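Local coordinates for protein benzoylformate decarboxylase (Mycobacterium smegmatis, PDB 4Q9D) that belongs to the thiamine pyrophosphate-dependent enzymes and holds a magnesium ion in the domain that probably binds the cofactor, at residues 361-366 and 507-512; 497-502 and 513-518. All coordinates share one frame; numbering follows the deposited sequence.

Contact 1: 361-366 and 507-512; sequences YEVLSN and DMLEAE
V363 of helix 357-367 presses its CG1 methyl into a notch between L509 and E510 of helix 506-518, and this branch makes the closest approaches of the contact. CG1 lies 3.7 Å from L509 CG, and on the other flank of the notch it reaches the backbone, 3.9 Å from E510 CA. The leucine answers with one of its own branches: L509 CD2 comes up against V363 CB at 3.8 Å and covers it. With chi1 at 175°, V363 has CG1 anti to the backbone N, which sends this methyl out to the neighbouring helix. T506 and L513 of that helix also pack against V363 and add to the tight side. A short beta-branched residue suits the place, because the helices come close here, V363 CA standing 6.2 Å from E510 CA. Both helices belong to the same layer of a three-layer alpha/beta domain, the C-terminal thiamine pyrophosphate-binding domain of the family, and lie over one face of its parallel sheet; L364 packs down onto V429 and T431 of the central strand 428-433, while buried Y361 sends its OH to T381 and T431. Towards solvent the contact thins quickly. E510 lends only its aliphatic base, with CB 4.0 Å from V363 CG1, and its extended chain carries the carboxylate away to a salt bridge with K514, one turn further along the same helix.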
loop_
_atom_site.group_PDB
_atom_site.type_symbol
_atom_site.label_atom_id
_atom_site.label_comp_id
_atom_site.label_asym_id
_atom_site.label_seq_id
_atom_site.Cartn_x
_atom_site.Cartn_y
_atom_site.Cartn_z
ATOM N N TYR B 361 11.405 40.728 18.149
ATOM C CA TYR B 361 10.520 41.021 17.017
ATOM C C TYR B 361 10.289 42.512 16.802
ATOM O O TYR B 361 10.114 42.952 15.668
ATOM C CB TYR B 361 9.196 40.266 17.124
ATOM C CG TYR B 361 9.310 38.816 16.695
ATOM C CD1 TYR B 361 8.944 38.416 15.411
ATOM C CD2 TYR B 361 9.814 37.849 17.567
ATOM C CE1 TYR B 361 9.080 37.065 15.005
ATOM C CE2 TYR B 361 9.943 36.517 17.177
ATOM C CZ TYR B 361 9.572 36.129 15.906
ATOM O OH TYR B 361 9.693 34.799 15.567
ATOM N N GLU B 362 10.326 43.304 17.875
ATOM C CA GLU B 362 10.164 44.755 17.688
ATOM C C GLU B 362 11.370 45.317 16.998
ATOM O O GLU B 362 11.241 46.088 16.061
ATOM C CB GLU B 362 9.949 45.522 19.002
ATOM C CG GLU B 362 9.758 47.023 18.699
ATOM C CD GLU B 362 9.581 47.887 19.937
ATOM O OE1 GLU B 362 9.701 47.362 21.078
ATOM O OE2 GLU B 362 9.339 49.099 19.753
ATOM N N VAL B 363 12.563 44.914 17.433
ATOM C CA VAL B 363 13.759 45.312 16.694
ATOM C C VAL B 363 13.678 44.916 15.216
ATOM O O VAL B 363 14.050 45.686 14.334
ATOM C CB VAL B 363 15.039 44.710 17.289
ATOM C CG1 VAL B 363 16.224 45.053 16.403
ATOM C CG2 VAL B 363 15.248 45.224 18.717
ATOM N N LEU B 364 13.189 43.710 14.933
ATOM C CA LEU B 364 13.063 43.273 13.528
ATOM C C LEU B 364 12.111 44.180 12.756
ATOM O O LEU B 364 12.389 44.580 11.612
ATOM C CB LEU B 364 12.526 41.843 13.455
ATOM C CG LEU B 364 13.479 40.676 13.576
ATOM C CD1 LEU B 364 12.605 39.426 13.580
ATOM C CD2 LEU B 364 14.414 40.665 12.372
ATOM N N SER B 365 10.977 44.509 13.375
ATOM C CA SER B 365 10.006 45.365 12.682
ATOM C C SER B 365 10.572 46.759 12.408
ATOM O O SER B 365 10.236 47.390 11.400
ATOM C CB SER B 365 8.702 45.484 13.466
ATOM O OG SER B 365 8.927 46.204 14.656
ATOM N N ASN B 366 11.450 47.241 13.277
ATOM C CA ASN B 366 12.076 48.548 13.006
ATOM C C ASN B 366 12.993 48.543 11.796
ATOM O O ASN B 366 13.145 49.572 11.131
ATOM C CB ASN B 366 12.869 49.039 14.216
ATOM C CG ASN B 366 11.986 49.340 15.402
ATOM O OD1 ASN B 366 10.801 49.642 15.250
ATOM N ND2 ASN B 366 12.552 49.235 16.596
ATOM N N ASP B 507 20.556 46.876 20.870
ATOM C CA ASP B 507 21.359 47.754 20.002
ATOM C C ASP B 507 22.191 46.951 19.013
ATOM O O ASP B 507 22.289 47.307 17.840
ATOM C CB ASP B 507 22.341 48.625 20.785
ATOM C CG ASP B 507 21.649 49.726 21.597
ATOM O OD1 ASP B 507 20.655 50.318 21.116
ATOM O OD2 ASP B 507 22.119 49.991 22.722
ATOM N N MET B 508 22.862 45.927 19.521
ATOM C CA MET B 508 23.725 45.097 18.673
ATOM C C MET B 508 22.882 44.360 17.631
ATOM O O MET B 508 23.244 44.308 16.455
ATOM C CB MET B 508 24.522 44.119 19.521
ATOM C CG MET B 508 25.625 43.459 18.727
ATOM S SD MET B 508 26.655 42.405 19.732
ATOM C CE MET B 508 27.383 41.387 18.419
ATOM N N LEU B 509 21.732 43.842 18.057
ATOM C CA LEU B 509 20.795 43.194 17.133
ATOM C C LEU B 509 20.443 44.122 15.978
ATOM O O LEU B 509 20.477 43.749 14.786
ATOM C CB LEU B 509 19.523 42.736 17.880
ATOM C CG LEU B 509 18.433 42.106 16.992
ATOM C CD1 LEU B 509 18.991 40.905 16.188
ATOM C CD2 LEU B 509 17.279 41.671 17.871
ATOM N N GLU B 510 20.140 45.360 16.315
ATOM C CA GLU B 510 19.717 46.304 15.295
ATOM C C GLU B 510 20.853 46.575 14.344
ATOM O O GLU B 510 20.663 46.631 13.114
ATOM C CB GLU B 510 19.260 47.610 15.948
ATOM C CG GLU B 510 18.864 48.700 14.979
ATOM C CD GLU B 510 18.781 50.075 15.667
ATOM O OE1 GLU B 510 18.934 50.152 16.912
ATOM O OE2 GLU B 510 18.571 51.077 14.961
ATOM N N ALA B 511 22.043 46.752 14.908
ATOM C CA ALA B 511 23.189 47.097 14.081
ATOM C C ALA B 511 23.588 45.919 13.190
ATOM O O ALA B 511 23.923 46.098 12.019
ATOM C CB ALA B 511 24.373 47.545 14.958
ATOM N N GLU B 512 23.585 44.713 13.751
ATOM C CA GLU B 512 23.966 43.524 12.968
ATOM C C GLU B 512 22.927 43.247 11.874
ATOM O O GLU B 512 23.269 42.788 10.778
ATOM C CB GLU B 512 24.133 42.320 13.894
ATOM C CG GLU B 512 25.327 42.453 14.838
ATOM C CD GLU B 512 26.671 42.402 14.105
ATOM O OE1 GLU B 512 26.698 42.085 12.897
ATOM O OE2 GLU B 512 27.707 42.654 14.753
#

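Contact 2: 497-502 and 513-518; sequences GCRTAT and LKTALQ
R499 reaches from the first strand of a beta-alpha-beta unit (strand 499-502, helix 506-518, strand 523-528) to T515 and A516 near the far end of the helix in the middle of the unit. Its CB already points at the helix, but the backbones are well separated, with R499 CA 8.2 Å from A516 CA, and a long side chain is needed to span that gap. CB, CG, CD and NE serve as the span and themselves stay short of contact with residues 513-518: the chain is extended about CB-CG, then bends at chi3 (75°), and the arginine side chain as a whole crosses that of T515 at about a right angle. The touching begins at the head group. R499 CZ lies 3.9 Å from T515 CG2, and NH2 comes nearer to this methyl, at 3.3 Å. NH1 packs beside the next residue, 3.8 Å from A516 CA, where alanine, having nothing beyond CB, lets NH1 come down to the backbone; its hydrogen bond goes to T523 OG1, at the start of the closing strand, so an arginine of the first strand reaches both the helix and the closing strand. Threonine suits its place by dividing its two branches: OG1 bonds back to A511 O of its own helix, while CG2, anti to the backbone N, meets the arginine.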
loop_
_atom_site.group_PDB
_atom_site.type_symbol
_atom_site.label_atom_id
_atom_site.label_comp_id
_atom_site.label_asym_id
_atom_site.label_seq_id
_atom_site.Cartn_x
_atom_site.Cartn_y
_atom_site.Cartn_z
ATOM N N GLY B 497 30.010 28.448 6.180
ATOM C CA GLY B 497 30.301 29.547 5.269
ATOM C C GLY B 497 29.445 30.801 5.397
ATOM O O GLY B 497 29.578 31.728 4.594
ATOM N N CYS B 498 28.561 30.847 6.390
ATOM C CA CYS B 498 27.695 32.015 6.534
ATOM C C CYS B 498 28.374 33.074 7.390
ATOM O O CYS B 498 29.117 32.724 8.306
ATOM C CB CYS B 498 26.388 31.618 7.218
ATOM S SG CYS B 498 25.314 30.667 6.122
ATOM N N ARG B 499 28.104 34.349 7.098
ATOM C CA ARG B 499 28.409 35.429 8.042
ATOM C C ARG B 499 27.619 35.153 9.311
ATOM O O ARG B 499 26.538 34.552 9.267
ATOM C CB ARG B 499 27.933 36.777 7.519
ATOM C CG ARG B 499 28.643 37.353 6.315
ATOM C CD ARG B 499 28.034 38.748 6.053
ATOM N NE ARG B 499 28.529 39.698 7.063
ATOM C CZ ARG B 499 27.824 40.298 8.036
ATOM N NH1 ARG B 499 26.491 40.142 8.189
ATOM N NH2 ARG B 499 28.481 41.104 8.864
ATOM N N THR B 500 28.111 35.627 10.443
ATOM C CA THR B 500 27.421 35.338 11.687
ATOM C C THR B 500 27.787 36.317 12.809
ATOM O O THR B 500 28.845 36.901 12.794
ATOM C CB THR B 500 27.702 33.877 12.132
ATOM O OG1 THR B 500 26.811 33.531 13.196
ATOM C CG2 THR B 500 29.117 33.734 12.616
ATOM N N ALA B 501 26.876 36.505 13.759
ATOM C CA ALA B 501 27.202 37.167 15.016
ATOM C C ALA B 501 26.294 36.640 16.119
ATOM O O ALA B 501 25.188 36.143 15.868
ATOM C CB ALA B 501 27.108 38.704 14.903
ATOM N N THR B 502 26.792 36.707 17.346
ATOM C CA THR B 502 25.983 36.400 18.513
ATOM C C THR B 502 25.663 37.759 19.139
ATOM O O THR B 502 26.566 38.479 19.551
ATOM C CB THR B 502 26.764 35.501 19.488
ATOM O OG1 THR B 502 27.060 34.253 18.841
ATOM C CG2 THR B 502 25.973 35.265 20.805
ATOM N N LEU B 513 21.661 43.546 12.180
ATOM C CA LEU B 513 20.576 43.412 11.217
ATOM C C LEU B 513 20.793 44.327 10.022
ATOM O O LEU B 513 20.670 43.894 8.863
ATOM C CB LEU B 513 19.207 43.676 11.882
ATOM C CG LEU B 513 18.528 42.455 12.530
ATOM C CD1 LEU B 513 17.249 42.837 13.338
ATOM C CD2 LEU B 513 18.217 41.393 11.444
ATOM N N LYS B 514 21.141 45.587 10.299
ATOM C CA LYS B 514 21.421 46.537 9.228
ATOM C C LYS B 514 22.617 46.103 8.406
ATOM O O LYS B 514 22.614 46.215 7.190
ATOM C CB LYS B 514 21.675 47.935 9.781
ATOM C CG LYS B 514 20.436 48.600 10.401
ATOM C CD LYS B 514 20.793 49.979 11.028
ATOM C CE LYS B 514 19.547 50.638 11.647
ATOM N NZ LYS B 514 19.877 51.772 12.577
ATOM N N THR B 515 23.662 45.635 9.069
ATOM C CA THR B 515 24.811 45.123 8.337
ATOM C C THR B 515 24.421 43.901 7.483
ATOM O O THR B 515 24.857 43.776 6.334
ATOM C CB THR B 515 25.926 44.753 9.313
ATOM O OG1 THR B 515 26.344 45.935 9.990
ATOM C CG2 THR B 515 27.127 44.134 8.602
ATOM N N ALA B 516 23.590 43.009 8.030
ATOM C CA ALA B 516 23.214 41.791 7.293
ATOM C C ALA B 516 22.425 42.128 6.035
ATOM O O ALA B 516 22.581 41.482 4.985
ATOM C CB ALA B 516 22.416 40.839 8.187
ATOM N N LEU B 517 21.574 43.143 6.146
ATOM C CA LEU B 517 20.713 43.553 5.043
ATOM C C LEU B 517 21.503 44.108 3.872
ATOM O O LEU B 517 21.018 44.117 2.746
ATOM C CB LEU B 517 19.700 44.598 5.524
ATOM C CG LEU B 517 18.582 44.022 6.390
ATOM C CD1 LEU B 517 17.748 45.146 7.041
ATOM C CD2 LEU B 517 17.699 43.085 5.558
ATOM N N GLN B 518 22.715 44.582 4.148
ATOM C CA GLN B 518 23.581 45.165 3.130
ATOM C C GLN B 518 24.664 44.198 2.670
ATOM O O GLN B 518 25.380 44.495 1.727
ATOM C CB GLN B 518 24.266 46.456 3.645
ATOM C CG GLN B 518 23.321 47.637 3.900
ATOM C CD GLN B 518 22.289 47.855 2.780
ATOM O OE1 GLN B 518 22.584 47.677 1.590
ATOM N NE2 GLN B 518 21.065 48.240 3.168
#

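Overall arrangement
Followed from the N terminus, the chain passes 361-366, then 497-502, 507-512 and 513-518, so the two contacts cross. Contact 1 closes a long loop of 140 residues, which holds the magnesium ligands D434, N461 and E463; contact 2 closes a short one of 10, and its strand lies inside the longer loop. Their centres are 12 Å apart, and both use helix 506-518, contact 1 on its earlier turns and contact 2 on its later ones. L513 joins them, its CD1 packing 3.7 Å from L364 CD2. Together they bind helix 506-518 to helix 357-367 on one flank and to the edge strand 499-502 on another.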